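Local coordinates for enhancer of mRNA-decapping protein 4 homolog (Drosophila melanogaster, PDB 2VXG) that seems to take part in mRNA decapping during mRNA degradation and is required for silencing a subset of endogenous miRNA targets, at residues A[22-27]-A[57-62]; A[62-67]-A[73-78]; A[106-111]-A[122-127]. One frame throughout, in Å; residues are numbered along the deposited sequence.

Contact 1 of 3, residues A[22-27]-A[57-62]; sequences QALLAN and LLSLIQ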
ATOM      1  N   GLN A  22     -10.387  -8.943   0.352  1.00 16.38           N
ATOM      2  CA  GLN A  22     -10.507  -9.830  -0.788  1.00 16.16           C
ATOM      3  C   GLN A  22      -9.354  -9.585  -1.724  1.00 15.79           C
ATOM      4  O   GLN A  22      -8.674 -10.532  -2.121  1.00 15.15           O
ATOM      5  CB  GLN A  22     -11.828  -9.603  -1.543  1.00 15.94           C
ATOM      6  CG  GLN A  22     -12.010 -10.457  -2.811  1.00 18.05           C
ATOM      7  CD  GLN A  22     -12.049 -11.970  -2.575  1.00 18.20           C
ATOM      8  OE1 GLN A  22     -11.038 -12.655  -2.747  1.00 21.51           O
ATOM      9  NE2 GLN A  22     -13.217 -12.498  -2.199  1.00 18.03           N
ATOM     10  N   ALA A  23      -9.095  -8.312  -2.031  1.00 15.28           N
ATOM     11  CA  ALA A  23      -8.014  -8.016  -2.952  1.00 15.78           C
ATOM     12  C   ALA A  23      -6.647  -8.540  -2.410  1.00 15.22           C
ATOM     13  O   ALA A  23      -5.857  -9.165  -3.151  1.00 16.03           O
ATOM     14  CB  ALA A  23      -7.967  -6.546  -3.225  1.00 13.17           C
ATOM     15  N   LEU A  24      -6.392  -8.302  -1.125  1.00 15.26           N
ATOM     16  CA  LEU A  24      -5.108  -8.608  -0.476  1.00 14.94           C
ATOM     17  C   LEU A  24      -4.858 -10.085  -0.134  1.00 15.66           C
ATOM     18  O   LEU A  24      -3.686 -10.547  -0.059  1.00 14.39           O
ATOM     19  CB  LEU A  24      -4.907  -7.751   0.774  1.00 15.44           C
ATOM     20  CG  LEU A  24      -4.722  -6.250   0.570  1.00 13.70           C
ATOM     21  CD1 LEU A  24      -4.879  -5.449   1.856  1.00 14.65           C
ATOM     22  CD2 LEU A  24      -3.386  -5.969  -0.131  1.00 11.67           C
ATOM     23  N   LEU A  25      -5.936 -10.815   0.132  1.00 15.76           N
ATOM     24  CA  LEU A  25      -5.857 -12.292   0.331  1.00 16.43           C
ATOM     25  C   LEU A  25      -5.711 -13.110  -0.942  1.00 15.88           C
ATOM     26  O   LEU A  25      -5.475 -14.296  -0.873  1.00 16.40           O
ATOM     27  CB  LEU A  25      -7.084 -12.776   1.086  1.00 15.95           C
ATOM     28  CG  LEU A  25      -7.146 -12.334   2.552  1.00 16.21           C
ATOM     29  CD1 LEU A  25      -8.445 -12.749   3.193  1.00 19.53           C
ATOM     30  CD2 LEU A  25      -5.987 -12.912   3.325  1.00 18.94           C
ATOM     31  N   ALA A  26      -5.926 -12.502  -2.106  1.00 16.53           N
ATOM     32  CA  ALA A  26      -5.826 -13.182  -3.405  1.00 17.00           C
ATOM     33  C   ALA A  26      -4.392 -13.438  -3.884  1.00 18.23           C
ATOM     34  O   ALA A  26      -4.164 -14.200  -4.844  1.00 19.09           O
ATOM     35  CB  ALA A  26      -6.664 -12.337  -4.523  1.00 17.45           C
ATOM     36  N   ASN A  27      -3.410 -12.799  -3.238  1.00 17.32           N
ATOM     37  CA  ASN A  27      -2.008 -12.936  -3.656  1.00 18.14           C
ATOM     38  C   ASN A  27      -1.906 -12.505  -5.127  1.00 18.05           C
ATOM     39  O   ASN A  27      -1.423 -13.230  -5.992  1.00 16.12           O
ATOM     40  CB  ASN A  27      -1.512 -14.378  -3.414  1.00 18.58           C
ATOM     41  CG  ASN A  27      -0.099 -14.619  -3.884  1.00 20.02           C
ATOM     42  OD1 ASN A  27       0.787 -13.783  -3.685  1.00 20.60           O
ATOM     43  ND2 ASN A  27       0.129 -15.788  -4.481  1.00 23.15           N
ATOM     44  N   LEU A  57      -3.743  -1.423   5.793  1.00 14.60           N
ATOM     45  CA  LEU A  57      -2.698  -0.479   5.377  1.00 14.93           C
ATOM     46  C   LEU A  57      -1.334  -1.150   5.319  1.00 14.93           C
ATOM     47  O   LEU A  57      -0.613  -0.962   4.329  1.00 15.95           O
ATOM     48  CB  LEU A  57      -2.656   0.733   6.318  1.00 16.12           C
ATOM     49  CG  LEU A  57      -3.847   1.679   6.271  1.00 15.08           C
ATOM     50  CD1 LEU A  57      -3.811   2.617   7.420  1.00 19.19           C
ATOM     51  CD2 LEU A  57      -3.867   2.433   4.961  1.00 19.27           C
ATOM     52  N   LEU A  58      -0.970  -1.921   6.359  1.00 15.01           N
ATOM     53  CA  LEU A  58       0.374  -2.571   6.444  1.00 14.89           C
ATOM     54  C   LEU A  58       0.563  -3.672   5.389  1.00 15.49           C
ATOM     55  O   LEU A  58       1.640  -3.862   4.847  1.00 14.81           O
ATOM     56  CB  LEU A  58       0.640  -3.130   7.828  1.00 15.16           C
ATOM     57  CG  LEU A  58       0.879  -2.093   8.951  1.00 15.57           C
ATOM     58  CD1 LEU A  58       0.936  -2.679  10.375  1.00 14.59           C
ATOM     59  CD2 LEU A  58       2.096  -1.181   8.675  1.00 14.47           C
ATOM     60  N   SER A  59      -0.498  -4.408   5.112  1.00 14.95           N
ATOM     61  CA  SER A  59      -0.519  -5.404   4.011  1.00 15.44           C
ATOM     62  C   SER A  59      -0.383  -4.760   2.611  1.00 15.68           C
ATOM     63  O   SER A  59       0.355  -5.251   1.766  1.00 15.74           O
ATOM     64  CB  SER A  59      -1.821  -6.213   4.096  1.00 15.12           C
ATOM     65  OG  SER A  59      -1.949  -7.176   3.040  1.00 15.05           O
ATOM     66  N   LEU A  60      -1.112  -3.686   2.378  1.00 16.67           N
ATOM     67  CA  LEU A  60      -1.038  -2.926   1.138  1.00 17.24           C
ATOM     68  C   LEU A  60       0.388  -2.421   0.951  1.00 17.17           C
ATOM     69  O   LEU A  60       0.979  -2.603  -0.126  1.00 16.09           O
ATOM     70  CB  LEU A  60      -2.053  -1.769   1.174  1.00 17.18           C
ATOM     71  CG  LEU A  60      -2.291  -0.870  -0.020  1.00 18.94           C
ATOM     72  CD1 LEU A  60      -2.747  -1.802  -1.175  1.00 20.29           C
ATOM     73  CD2 LEU A  60      -3.367   0.209   0.302  1.00 20.17           C
ATOM     74  N   ILE A  61       0.974  -1.879   2.018  1.00 17.35           N
ATOM     75  CA  ILE A  61       2.374  -1.421   1.968  1.00 17.73           C
ATOM     76  C   ILE A  61       3.317  -2.588   1.580  1.00 18.38           C
ATOM     77  O   ILE A  61       4.184  -2.428   0.687  1.00 17.84           O
ATOM     78  CB  ILE A  61       2.873  -0.813   3.324  1.00 17.67           C
ATOM     79  CG1 ILE A  61       2.303   0.604   3.511  1.00 19.57           C
ATOM     80  CG2 ILE A  61       4.409  -0.736   3.346  1.00 17.59           C
ATOM     81  CD1 ILE A  61       2.464   1.146   4.944  1.00 17.42           C
ATOM     82  N   GLN A  62       3.116  -3.713   2.209  1.00 18.77           N
ATOM     83  CA  GLN A  62       3.843  -4.890   1.929  1.00 18.88           C
ATOM     84  C   GLN A  62       3.738  -5.355   0.463  1.00 18.83           C
ATOM     85  O   GLN A  62       4.712  -5.539  -0.216  1.00 18.93           O
ATOM     86  CB  GLN A  62       3.445  -5.940   2.939  1.00 19.99           C
ATOM     87  CG  GLN A  62       4.262  -7.147   2.936  1.00 24.57           C
ATOM     88  CD  GLN A  62       3.810  -8.179   1.944  1.00 31.97           C
ATOM     89  OE1 GLN A  62       2.663  -8.568   1.937  1.00 32.79           O
ATOM     90  NE2 GLN A  62       4.705  -8.639   1.128  1.00 39.55           N
TER
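Leu24 meets Ser59 and Leu60 with no flat group between them: there are no ring faces or edges to pair, and the surfaces that touch are the forked end of one leucine and the hydroxyl of Ser59 with the next residue, Leu60. Ser59 OG sits against the fork of Leu24, 3.6 Å from CD1 of Leu24 and nearly as close to its CD2. This is a van der Waals contact. The hydroxyl is carried there by a torsion that sets OG anti to the backbone N of Ser59 (chi1 178°). The other methyl, Leu24 CD2, lies 4.0 Å from Leu60 CA and 4.3 Å from Leu60 CD1. Val32 of helix 29-38 touches both Leu24 and Leu60, making a three-helix junction, and Gln63 NE2 donates to Leu24 O, so a backbone oxygen joins the two helices as well. With an alanine in place of Leu24, both methyls are gone, which would probably leave a gap beside Ser59 OG and deprive Leu60 of one apolar neighbour. Partly buried leucine packing of this kind, between helix 16-25 and helix 54-66, is consistent with an all-helical, TPR-related domain, here the C-terminal region of Ge-1.

Contact 2 of 3, residues A[62-67]-A[73-78]; sequences QQISAD and ELKQRY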
ATOM      1  N   GLN A  62       3.116  -3.713   2.209  1.00 18.77           N
ATOM      2  CA  GLN A  62       3.843  -4.890   1.929  1.00 18.88           C
ATOM      3  C   GLN A  62       3.738  -5.355   0.463  1.00 18.83           C
ATOM      4  O   GLN A  62       4.712  -5.539  -0.216  1.00 18.93           O
ATOM      5  CB  GLN A  62       3.445  -5.940   2.939  1.00 19.99           C
ATOM      6  CG  GLN A  62       4.262  -7.147   2.936  1.00 24.57           C
ATOM      7  CD  GLN A  62       3.810  -8.179   1.944  1.00 31.97           C
ATOM      8  OE1 GLN A  62       2.663  -8.568   1.937  1.00 32.79           O
ATOM      9  NE2 GLN A  62       4.705  -8.639   1.128  1.00 39.55           N
ATOM     10  N   GLN A  63       2.527  -5.452  -0.011  1.00 17.86           N
ATOM     11  CA  GLN A  63       2.224  -6.021  -1.305  1.00 18.27           C
ATOM     12  C   GLN A  63       2.662  -5.134  -2.485  1.00 18.81           C
ATOM     13  O   GLN A  63       3.203  -5.640  -3.466  1.00 19.54           O
ATOM     14  CB  GLN A  63       0.740  -6.366  -1.412  1.00 17.91           C
ATOM     15  CG  GLN A  63       0.379  -7.512  -0.446  1.00 15.85           C
ATOM     16  CD  GLN A  63      -0.804  -8.309  -0.862  1.00 15.86           C
ATOM     17  OE1 GLN A  63      -1.237  -8.271  -2.004  1.00 15.15           O
ATOM     18  NE2 GLN A  63      -1.378  -9.029   0.097  1.00 16.21           N
ATOM     19  N   ILE A  64       2.424  -3.838  -2.365  1.00 18.28           N
ATOM     20  CA  ILE A  64       2.808  -2.874  -3.387  1.00 18.41           C
ATOM     21  C   ILE A  64       4.358  -2.891  -3.513  1.00 18.04           C
ATOM     22  O   ILE A  64       4.899  -2.901  -4.634  1.00 18.10           O
ATOM     23  CB  ILE A  64       2.301  -1.448  -3.084  1.00 18.19           C
ATOM     24  CG1 ILE A  64       0.769  -1.359  -3.205  1.00 17.01           C
ATOM     25  CG2 ILE A  64       2.985  -0.435  -4.071  1.00 17.13           C
ATOM     26  CD1 ILE A  64       0.174  -0.037  -2.713  1.00 17.96           C
ATOM     27  N   SER A  65       5.044  -2.879  -2.372  1.00 18.71           N
ATOM     28  CA  SER A  65       6.512  -2.807  -2.351  1.00 19.62           C
ATOM     29  C   SER A  65       7.222  -4.135  -2.588  1.00 20.54           C
ATOM     30  O   SER A  65       8.436  -4.153  -2.890  1.00 18.20           O
ATOM     31  CB  SER A  65       7.054  -2.188  -1.077  1.00 18.43           C
ATOM     32  OG  SER A  65       6.948  -3.020   0.059  1.00 20.64           O
ATOM     33  N   ALA A  66       6.505  -5.241  -2.399  1.00 21.51           N
ATOM     34  CA  ALA A  66       7.074  -6.579  -2.642  1.00 22.19           C
ATOM     35  C   ALA A  66       7.505  -6.739  -4.097  1.00 23.13           C
ATOM     36  O   ALA A  66       8.373  -7.565  -4.414  1.00 23.41           O
ATOM     37  CB  ALA A  66       6.048  -7.689  -2.286  1.00 21.12           C
ATOM     38  N   ASP A  67       6.847  -6.016  -4.986  1.00 24.55           N
ATOM     39  CA  ASP A  67       7.153  -6.089  -6.378  1.00 25.47           C
ATOM     40  C   ASP A  67       7.009  -4.748  -7.031  1.00 25.67           C
ATOM     41  O   ASP A  67       5.927  -4.396  -7.488  1.00 25.13           O
ATOM     42  CB  ASP A  67       6.259  -7.117  -7.083  1.00 26.77           C
ATOM     43  CG  ASP A  67       6.521  -7.190  -8.561  1.00 28.23           C
ATOM     44  OD1 ASP A  67       7.635  -6.815  -9.003  1.00 32.32           O
ATOM     45  OD2 ASP A  67       5.607  -7.641  -9.290  1.00 36.19           O
ATOM     46  N   GLU A  73       2.826   5.902 -10.268  1.00 31.81           N
ATOM     47  CA  GLU A  73       2.192   6.953  -9.457  1.00 31.87           C
ATOM     48  C   GLU A  73       1.018   6.434  -8.608  1.00 31.36           C
ATOM     49  O   GLU A  73       0.887   6.754  -7.420  1.00 31.85           O
ATOM     50  CB  GLU A  73       1.686   8.075 -10.354  1.00 31.93           C
ATOM     51  CG  GLU A  73       1.952   9.485  -9.789  1.00 35.12           C
ATOM     52  CD  GLU A  73       1.170  10.581 -10.496  1.00 35.02           C
ATOM     53  OE1 GLU A  73      -0.033  10.369 -10.780  1.00 41.57           O
ATOM     54  OE2 GLU A  73       1.744  11.666 -10.766  1.00 41.44           O
ATOM     55  N   LEU A  74       0.150   5.638  -9.208  1.00 30.45           N
ATOM     56  CA  LEU A  74      -0.973   5.125  -8.438  1.00 29.49           C
ATOM     57  C   LEU A  74      -0.442   4.394  -7.183  1.00 27.74           C
ATOM     58  O   LEU A  74      -0.788   4.752  -6.053  1.00 25.10           O
ATOM     59  CB  LEU A  74      -1.889   4.260  -9.306  1.00 29.93           C
ATOM     60  CG  LEU A  74      -2.947   3.490  -8.511  1.00 30.33           C
ATOM     61  CD1 LEU A  74      -3.805   4.446  -7.705  1.00 30.43           C
ATOM     62  CD2 LEU A  74      -3.761   2.551  -9.409  1.00 30.52           C
ATOM     63  N   LYS A  75       0.443   3.412  -7.382  1.00 26.72           N
ATOM     64  CA  LYS A  75       0.940   2.623  -6.273  1.00 26.08           C
ATOM     65  C   LYS A  75       1.831   3.464  -5.328  1.00 25.23           C
ATOM     66  O   LYS A  75       1.792   3.249  -4.106  1.00 25.62           O
ATOM     67  CB  LYS A  75       1.649   1.335  -6.765  1.00 25.34           C
ATOM     68  CG  LYS A  75       0.636   0.275  -7.300  1.00 26.94           C
ATOM     69  CD  LYS A  75       1.270  -1.080  -7.716  1.00 25.39           C
ATOM     70  CE  LYS A  75       2.255  -0.882  -8.898  1.00 27.26           C
ATOM     71  NZ  LYS A  75       2.845  -2.159  -9.424  1.00 26.26           N
ATOM     72  N   GLN A  76       2.599   4.398  -5.882  1.00 23.59           N
ATOM     73  CA  GLN A  76       3.448   5.264  -5.048  1.00 24.55           C
ATOM     74  C   GLN A  76       2.599   6.111  -4.154  1.00 23.79           C
ATOM     75  O   GLN A  76       2.860   6.245  -2.981  1.00 22.47           O
ATOM     76  CB  GLN A  76       4.326   6.207  -5.862  1.00 23.33           C
ATOM     77  CG  GLN A  76       5.311   7.083  -4.997  1.00 25.29           C
ATOM     78  CD  GLN A  76       6.130   6.274  -3.975  1.00 26.03           C
ATOM     79  OE1 GLN A  76       6.500   5.139  -4.237  1.00 25.45           O
ATOM     80  NE2 GLN A  76       6.415   6.872  -2.796  1.00 22.46           N
ATOM     81  N   ARG A  77       1.573   6.706  -4.750  1.00 25.32           N
ATOM     82  CA  ARG A  77       0.685   7.577  -4.017  1.00 24.60           C
ATOM     83  C   ARG A  77      -0.026   6.811  -2.904  1.00 24.10           C
ATOM     84  O   ARG A  77      -0.146   7.322  -1.784  1.00 22.12           O
ATOM     85  CB  ARG A  77      -0.285   8.260  -4.992  1.00 26.03           C
ATOM     86  CG  ARG A  77      -1.052   9.401  -4.409  1.00 28.46           C
ATOM     87  CD  ARG A  77      -2.423   8.995  -3.914  1.00 35.66           C
ATOM     88  NE  ARG A  77      -3.280   8.552  -5.019  1.00 37.48           N
ATOM     89  CZ  ARG A  77      -4.581   8.767  -5.111  1.00 38.85           C
ATOM     90  NH1 ARG A  77      -5.228   9.461  -4.170  1.00 40.98           N
ATOM     91  NH2 ARG A  77      -5.238   8.292  -6.174  1.00 38.60           N
ATOM     92  N   TYR A  78      -0.474   5.574  -3.177  1.00 23.35           N
ATOM     93  CA  TYR A  78      -0.956   4.697  -2.089  1.00 23.44           C
ATOM     94  C   TYR A  78       0.083   4.321  -1.065  1.00 22.42           C
ATOM     95  O   TYR A  78      -0.250   4.217   0.106  1.00 22.99           O
ATOM     96  CB  TYR A  78      -1.663   3.430  -2.599  1.00 24.36           C
ATOM     97  CG  TYR A  78      -3.140   3.729  -2.837  1.00 24.76           C
ATOM     98  CD1 TYR A  78      -4.124   3.306  -1.934  1.00 27.84           C
ATOM     99  CD2 TYR A  78      -3.529   4.489  -3.927  1.00 23.22           C
ATOM    100  CE1 TYR A  78      -5.480   3.613  -2.155  1.00 27.43           C
ATOM    101  CE2 TYR A  78      -4.859   4.810  -4.153  1.00 24.74           C
ATOM    102  CZ  TYR A  78      -5.830   4.374  -3.263  1.00 26.93           C
ATOM    103  OH  TYR A  78      -7.167   4.699  -3.491  1.00 30.36           O
TER
HETATM  104  O   HOH W   1       4.586  -1.845  -7.138  1.00 27.34           O
HETATM  105  O   HOH W   2       4.933  -3.597  -9.555  1.00 30.18           O
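Ile64 and Lys75 lie alongside each other and point in opposite directions, so that each reaches past the other toward the facing helix. The tight point is Ile64 CG2 against Lys75 CB, 3.5 Å apart, closer than carbons usually pack; CG and CD of the lysine continue along the same methyl. The longer branch of Ile64 goes elsewhere: with CG1 anti to the carbonyl carbon (chi1 -69°), CD1 reaches Tyr78 CB at 3.9 Å, crossing the base of the tyrosine at a slant while its ring leads away. The ring meets Phe45, and its hydroxyl bonds with Ser41 OG.

The aliphatic part of Lys75 thus serves as an apolar wall, and a bend at chi3 (-63°) turns the ammonium toward the end of helix 54-66. There a water accepts from Lys75 NZ at 2.9 Å and donates to Ile64 O at 2.7 Å, bridging the helices. A second water between Asp67 O and the ammonium is modelled too close to be trusted in detail. Lys75 NZ also bonds to Asn70 O and forms a salt bridge with Glu33 OE2, so the ammonium's charge is probably spread over several oxygens. Apolar contact beside a water-bridged lysine packs the two arms of an alpha-helical hairpin, helices 54-66 and 73-85 running roughly antiparallel about the short 67-72 connection.

Contact 3 of 3, residues A[106-111]-A[122-127]; sequences RNCQQF and SNVRLL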
ATOM      1  N   ARG A 106      13.870  -1.816   2.526  1.00 18.34           N
ATOM      2  CA  ARG A 106      14.777  -2.721   1.821  1.00 18.59           C
ATOM      3  C   ARG A 106      14.338  -2.848   0.365  1.00 17.72           C
ATOM      4  O   ARG A 106      15.147  -2.761  -0.541  1.00 16.13           O
ATOM      5  CB  ARG A 106      14.841  -4.101   2.559  1.00 18.92           C
ATOM      6  CG  ARG A 106      15.852  -5.182   2.025  1.00 20.76           C
ATOM      7  CD  ARG A 106      16.260  -6.194   3.179  1.00 22.84           C
ATOM      8  NE  ARG A 106      17.015  -7.392   2.775  1.00 29.05           N
ATOM      9  CZ  ARG A 106      18.341  -7.604   2.891  1.00 30.03           C
ATOM     10  NH1 ARG A 106      19.178  -6.679   3.354  1.00 30.51           N
ATOM     11  NH2 ARG A 106      18.849  -8.761   2.489  1.00 30.89           N
ATOM     12  N   ASN A 107      13.033  -3.022   0.140  1.00 16.60           N
ATOM     13  CA  ASN A 107      12.503  -3.031  -1.211  1.00 17.15           C
ATOM     14  C   ASN A 107      12.670  -1.736  -1.985  1.00 16.43           C
ATOM     15  O   ASN A 107      12.923  -1.767  -3.204  1.00 15.39           O
ATOM     16  CB  ASN A 107      11.016  -3.439  -1.210  1.00 16.15           C
ATOM     17  CG  ASN A 107      10.832  -4.922  -0.978  1.00 18.12           C
ATOM     18  OD1 ASN A 107      10.041  -5.349  -0.140  1.00 24.72           O
ATOM     19  ND2 ASN A 107      11.566  -5.707  -1.701  1.00 15.31           N
ATOM     20  N   CYS A 108      12.476  -0.603  -1.300  1.00 17.44           N
ATOM     21  CA  CYS A 108      12.685   0.715  -1.911  1.00 17.63           C
ATOM     22  C   CYS A 108      14.144   0.892  -2.263  1.00 17.52           C
ATOM     23  O   CYS A 108      14.459   1.395  -3.331  1.00 16.59           O
ATOM     24  CB  CYS A 108      12.241   1.868  -0.976  1.00 17.74           C
ATOM     25  SG  CYS A 108      10.437   1.992  -0.730  1.00 18.29           S
ATOM     26  N   GLN A 109      15.036   0.460  -1.374  1.00 18.08           N
ATOM     27  CA  GLN A 109      16.475   0.527  -1.689  1.00 19.45           C
ATOM     28  C   GLN A 109      16.820  -0.271  -2.977  1.00 18.37           C
ATOM     29  O   GLN A 109      17.593   0.194  -3.823  1.00 18.34           O
ATOM     30  CB  GLN A 109      17.317   0.071  -0.488  1.00 20.44           C
ATOM     31  CG  GLN A 109      17.687  -1.375  -0.522  1.00 25.33           C
ATOM     32  CD  GLN A 109      18.199  -1.994   0.795  1.00 25.35           C
ATOM     33  OE1 GLN A 109      18.150  -1.388   1.904  1.00 30.11           O
ATOM     34  NE2 GLN A 109      18.668  -3.230   0.663  1.00 23.83           N
ATOM     35  N   GLN A 110      16.212  -1.443  -3.142  1.00 17.45           N
ATOM     36  CA  GLN A 110      16.431  -2.272  -4.348  1.00 17.91           C
ATOM     37  C   GLN A 110      15.817  -1.627  -5.579  1.00 17.18           C
ATOM     38  O   GLN A 110      16.423  -1.629  -6.646  1.00 17.32           O
ATOM     39  CB  GLN A 110      15.928  -3.701  -4.127  1.00 17.82           C
ATOM     40  CG  GLN A 110      16.729  -4.381  -2.996  1.00 19.92           C
ATOM     41  CD  GLN A 110      18.206  -4.503  -3.332  1.00 21.06           C
ATOM     42  OE1 GLN A 110      18.566  -5.110  -4.342  1.00 22.58           O
ATOM     43  NE2 GLN A 110      19.066  -3.921  -2.504  1.00 22.56           N
ATOM     44  N   PHE A 111      14.643  -1.036  -5.416  1.00 16.85           N
ATOM     45  CA  PHE A 111      14.008  -0.289  -6.487  1.00 17.07           C
ATOM     46  C   PHE A 111      14.842   0.892  -6.987  1.00 17.38           C
ATOM     47  O   PHE A 111      15.009   1.090  -8.195  1.00 17.56           O
ATOM     48  CB  PHE A 111      12.660   0.247  -6.031  1.00 18.25           C
ATOM     49  CG  PHE A 111      12.043   1.203  -7.002  1.00 16.41           C
ATOM     50  CD1 PHE A 111      11.417   0.726  -8.131  1.00 18.12           C
ATOM     51  CD2 PHE A 111      12.053   2.580  -6.756  1.00 18.93           C
ATOM     52  CE1 PHE A 111      10.794   1.598  -9.019  1.00 19.75           C
ATOM     53  CE2 PHE A 111      11.458   3.470  -7.659  1.00 20.91           C
ATOM     54  CZ  PHE A 111      10.823   2.945  -8.802  1.00 20.03           C
ATOM     55  N   SER A 122      12.732   9.793  -7.113  1.00 24.13           N
ATOM     56  CA  SER A 122      12.956  10.748  -6.021  1.00 23.50           C
ATOM     57  C   SER A 122      11.835  10.636  -4.998  1.00 21.93           C
ATOM     58  O   SER A 122      12.068  10.795  -3.808  1.00 20.41           O
ATOM     59  CB  SER A 122      13.104  12.190  -6.545  1.00 24.45           C
ATOM     60  OG  SER A 122      14.276  12.269  -7.320  1.00 28.25           O
ATOM     61  N   ASN A 123      10.642  10.296  -5.469  1.00 20.03           N
ATOM     62  CA  ASN A 123       9.510  10.052  -4.589  1.00 20.38           C
ATOM     63  C   ASN A 123       9.788   8.883  -3.630  1.00 19.13           C
ATOM     64  O   ASN A 123       9.516   8.966  -2.438  1.00 18.70           O
ATOM     65  CB  ASN A 123       8.240   9.790  -5.416  1.00 20.69           C
ATOM     66  CG  ASN A 123       7.903  10.953  -6.334  1.00 25.02           C
ATOM     67  OD1 ASN A 123       7.170  11.856  -5.955  1.00 29.55           O
ATOM     68  ND2 ASN A 123       8.526  10.974  -7.525  1.00 32.37           N
ATOM     69  N   VAL A 124      10.378   7.813  -4.163  1.00 17.43           N
ATOM     70  CA  VAL A 124      10.750   6.677  -3.321  1.00 17.81           C
ATOM     71  C   VAL A 124      11.912   7.074  -2.387  1.00 16.68           C
ATOM     72  O   VAL A 124      11.920   6.686  -1.200  1.00 15.55           O
ATOM     73  CB  VAL A 124      11.076   5.445  -4.163  1.00 17.09           C
ATOM     74  CG1 VAL A 124      11.728   4.328  -3.337  1.00 14.45           C
ATOM     75  CG2 VAL A 124       9.807   4.923  -4.862  1.00 18.06           C
ATOM     76  N   ARG A 125      12.874   7.860  -2.886  1.00 16.19           N
ATOM     77  CA  ARG A 125      13.939   8.321  -2.013  1.00 17.41           C
ATOM     78  C   ARG A 125      13.388   9.169  -0.855  1.00 16.55           C
ATOM     79  O   ARG A 125      13.818   9.021   0.280  1.00 16.32           O
ATOM     80  CB  ARG A 125      15.020   9.074  -2.788  1.00 18.03           C
ATOM     81  CG  ARG A 125      15.837   8.191  -3.768  1.00 18.57           C
ATOM     82  CD  ARG A 125      16.802   9.115  -4.555  1.00 22.26           C
ATOM     83  NE  ARG A 125      17.898   9.544  -3.700  1.00 26.41           N
ATOM     84  CZ  ARG A 125      18.498  10.734  -3.736  1.00 31.03           C
ATOM     85  NH1 ARG A 125      18.130  11.669  -4.603  1.00 31.27           N
ATOM     86  NH2 ARG A 125      19.479  10.996  -2.872  1.00 31.03           N
ATOM     87  N   LEU A 126      12.388   9.987  -1.138  1.00 15.38           N
ATOM     88  CA  LEU A 126      11.771  10.777  -0.101  1.00 16.02           C
ATOM     89  C   LEU A 126      11.016   9.863   0.864  1.00 15.33           C
ATOM     90  O   LEU A 126      11.005  10.097   2.078  1.00 16.81           O
ATOM     91  CB  LEU A 126      10.761  11.773  -0.712  1.00 16.44           C
ATOM     92  CG  LEU A 126      10.033  12.638   0.321  1.00 15.90           C
ATOM     93  CD1 LEU A 126      11.028  13.527   1.013  1.00 18.92           C
ATOM     94  CD2 LEU A 126       8.942  13.440  -0.374  1.00 18.54           C
ATOM     95  N   LEU A 127      10.319   8.871   0.325  1.00 14.42           N
ATOM     96  CA  LEU A 127       9.638   7.919   1.159  1.00 14.60           C
ATOM     97  C   LEU A 127      10.580   7.218   2.149  1.00 15.35           C
ATOM     98  O   LEU A 127      10.186   7.024   3.299  1.00 15.50           O
ATOM     99  CB  LEU A 127       8.787   6.949   0.329  1.00 14.59           C
ATOM    100  CG  LEU A 127       7.916   5.907   1.073  1.00 13.66           C
ATOM    101  CD1 LEU A 127       6.559   6.411   1.569  1.00 15.96           C
ATOM    102  CD2 LEU A 127       7.691   4.654   0.183  1.00 14.65           C
TER
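Val124 is the wedge of this contact, one methyl on Cys108 and the other on Phe111. Its CG1, anti to the backbone N (chi1 169°), presses on Cys108 CB at 3.4 Å, shorter than ordinary carbon packing, and lies 3.7 Å from Cys108 SG. CG2 comes obliquely onto the ring of Phe111, 3.6 Å from CE2. This tight half has further neighbours: His71 meets the phenylalanine ring edge-to-face, Met68 touches both Phe111 and Val124, and Gln76 of helix 73-85 backs the valine.

One turn further along helix 121-134 the fit is easier. Leu127 CD2 meets Cys108 SG at 3.9 Å, its closest approach to residues 106-111, and Leu127 also touches Gln76, Asn80 and Leu83 of helix 73-85. The helix axes come within 9.8 Å and run at 150° to each other, close to antiparallel. The loose side faces solvent, with Arg106 on one helix and Ser122, Arg125 and Leu126 on the other exposed; of these Arg125 still touches Ile112. Tyr105, a known phosphorylation site that is unmodified here, directly precedes this part of helix 91-114.

With no hydrogen bond or salt bridge joining the two segments, the pairing rests on shape and dispersion: buried methyls, a sulfur and a ring hold the last two helices together, which suggests that close fit and the exclusion of polar groups, rather than directed bonds, hold the pair.

Contacts 1 and 2 share helix 54-66, which leans on helix 16-25 at one level and on helix 73-85 at the next; Leu60 CD2 packs on Tyr78 CD1 at 3.9 Å, and the Leu24-Gln63 bond also joins them. Contact 2 lies nearest the chain's centre and is buried, yet it is the one with bridging water and a lysine. Contact 1 is only partly buried and pairs one leucine with a serine hydroxyl and another leucine. Contact 3, about 14 Å from that centre, is wholly buried and apolar. Helix 73-85 links it to contact 2 through Gln76, whose OE1 is 3.4 Å from Val124 CG2. Contacts 1 and 3 lie on opposite sides of the centre, about 19 Å apart between centres, and do not touch.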